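Local coordinates for protein ALKF (Bacillus cereus, PDB 3ZBO) that is of unknown cellular function but is related to the HEAT-like repeat DNA glycosylases and has affinity for branched DNA structures, at residues N55-L58 and A59-Y63. Numbering follows the deposited sequence.
Sequences NQEL and AEELY
Gln56 and Glu60, one turn apart in helix 56-63, join through their side chains. From CB, Gln56 runs with CG anti to its backbone N (chi1 -169°), then turns about CB-CG (chi2 68°), which brings CD to within 4.1 Å of Glu60 OE2. Its two amide atoms then part company: OE1 accepts from the backbone N of Asp79, while NE2 donates to Glu60 OE2 at 3.0 Å. That oxygen lies almost in the plane of the amide, but the carboxylate is turned well away from it and receives the N-H on its anti side, somewhat out of its own plane. Glu60 CG meanwhile rests 3.3 Å from Gln56 O. An amide suits position 56 because it must accept and donate at once; a carboxylate suits 60, where OE2 also accepts from Trp91 NE1 and OE1 forms a salt bridge with Arg90. The several partners probably favour the ionised acid and fix its rotation.

Leu58 and Leu62 form the apolar side of the same helix. Leu58 CG lies 3.9 Å from Leu62 CD1, the two branched chains crossing at an angle; Leu58 also reaches Val12 and Ile77, and Leu62 meets Phe9, Met13 and Phe73, so the leucines pack helix 56-63 against helices 9-19 and 68-77. Ala59 CB, a small methyl, lies 3.5 Å from both Asn55 O and Gln56 O, against the carbonyls of the preceding turn.

Asn55 OD1 accepts from Leu58 N at 3.1 Å, the donor lying above the amide carbonyl plane; asparagine's short side chain can thus serve a first-turn N-H that lacks a preceding helical carbonyl. Asn55 O accepts from Ala59 N at 2.9 Å. This asparagine N-cap opens an amphipathic helix, consistent with the AlkD-like, HEAT-like repeat family.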
loop_
_atom_site.group_PDB
_atom_site.type_symbol
_atom_site.label_atom_id
_atom_site.label_comp_id
_atom_site.label_asym_id
_atom_site.label_seq_id
_atom_site.Cartn_x
_atom_site.Cartn_y
_atom_site.Cartn_z
ATOM N N ASN A 55 -2.323 -16.777 10.800
ATOM C CA ASN A 55 -3.419 -17.723 10.681
ATOM C C ASN A 55 -4.191 -17.338 9.393
ATOM O O ASN A 55 -5.090 -16.462 9.408
ATOM C CB ASN A 55 -4.308 -17.594 11.905
ATOM C CG ASN A 55 -5.475 -18.620 11.929
ATOM O OD1 ASN A 55 -5.905 -19.222 10.906
ATOM N ND2 ASN A 55 -6.005 -18.840 13.149
ATOM N N GLN A 56 -3.804 -18.026 8.335
ATOM C CA GLN A 56 -4.414 -17.790 7.016
ATOM C C GLN A 56 -5.870 -18.060 7.014
ATOM O O GLN A 56 -6.656 -17.312 6.370
ATOM C CB GLN A 56 -3.694 -18.552 5.906
ATOM C CG GLN A 56 -4.189 -18.076 4.518
ATOM C CD GLN A 56 -3.746 -16.592 4.190
ATOM O OE1 GLN A 56 -2.767 -16.075 4.715
ATOM N NE2 GLN A 56 -4.500 -15.915 3.315
ATOM N N GLU A 57 -6.360 -19.131 7.626
ATOM C CA GLU A 57 -7.779 -19.423 7.618
ATOM C C GLU A 57 -8.607 -18.282 8.220
ATOM O O GLU A 57 -9.628 -17.880 7.632
ATOM C CB GLU A 57 -8.017 -20.747 8.344
ATOM C CG GLU A 57 -9.392 -21.318 8.137
ATOM C CD GLU A 57 -10.497 -20.653 8.894
ATOM O OE1 GLU A 57 -10.222 -20.275 10.075
ATOM O OE2 GLU A 57 -11.601 -20.456 8.327
ATOM N N LEU A 58 -8.157 -17.800 9.380
ATOM C CA LEU A 58 -8.860 -16.745 10.060
ATOM C C LEU A 58 -8.714 -15.456 9.202
ATOM O O LEU A 58 -9.749 -14.733 9.079
ATOM C CB LEU A 58 -8.177 -16.479 11.391
ATOM C CG LEU A 58 -8.812 -15.403 12.242
ATOM C CD1 LEU A 58 -10.351 -15.497 12.428
ATOM C CD2 LEU A 58 -8.112 -15.414 13.652
ATOM N N ALA A 59 -7.558 -15.272 8.565
ATOM C CA ALA A 59 -7.388 -14.079 7.716
ATOM C C ALA A 59 -8.419 -14.121 6.598
ATOM O O ALA A 59 -9.050 -13.041 6.292
ATOM C CB ALA A 59 -5.937 -13.993 7.064
ATOM N N GLU A 60 -8.630 -15.299 6.052
ATOM C CA GLU A 60 -9.623 -15.388 4.969
ATOM C C GLU A 60 -11.000 -15.049 5.417
ATOM O O GLU A 60 -11.758 -14.340 4.682
ATOM C CB GLU A 60 -9.623 -16.745 4.250
ATOM C CG GLU A 60 -8.353 -17.014 3.512
ATOM C CD GLU A 60 -8.137 -16.223 2.214
ATOM O OE1 GLU A 60 -9.125 -15.707 1.705
ATOM O OE2 GLU A 60 -7.048 -16.198 1.710
ATOM N N GLU A 61 -11.408 -15.570 6.596
ATOM C CA GLU A 61 -12.732 -15.220 7.063
ATOM C C GLU A 61 -12.891 -13.722 7.388
ATOM O O GLU A 61 -13.975 -13.163 7.101
ATOM C CB GLU A 61 -13.080 -16.039 8.324
ATOM C CG GLU A 61 -13.161 -17.512 8.056
ATOM C CD GLU A 61 -13.869 -18.266 9.224
ATOM O OE1 GLU A 61 -14.861 -17.774 9.842
ATOM O OE2 GLU A 61 -13.436 -19.432 9.467
ATOM N N LEU A 62 -11.846 -13.153 7.951
ATOM C CA LEU A 62 -11.890 -11.715 8.304
ATOM C C LEU A 62 -11.928 -10.919 7.006
ATOM O O LEU A 62 -12.733 -9.935 6.923
ATOM C CB LEU A 62 -10.675 -11.331 9.137
ATOM C CG LEU A 62 -10.730 -11.960 10.514
ATOM C CD1 LEU A 62 -9.400 -11.720 11.147
ATOM C CD2 LEU A 62 -11.808 -11.320 11.351
ATOM N N TYR A 63 -11.152 -11.307 6.002
ATOM C CA TYR A 63 -11.153 -10.447 4.769
ATOM C C TYR A 63 -12.512 -10.499 4.068
ATOM O O TYR A 63 -13.001 -9.494 3.500
ATOM C CB TYR A 63 -10.018 -10.944 3.858
ATOM C CG TYR A 63 -9.680 -9.890 2.838
ATOM C CD1 TYR A 63 -8.816 -8.835 3.148
ATOM C CD2 TYR A 63 -10.236 -9.969 1.555
ATOM C CE1 TYR A 63 -8.489 -7.844 2.182
ATOM C CE2 TYR A 63 -9.989 -8.974 0.608
ATOM C CZ TYR A 63 -9.108 -7.922 0.951
ATOM O OH TYR A 63 -8.838 -6.968 -0.007
#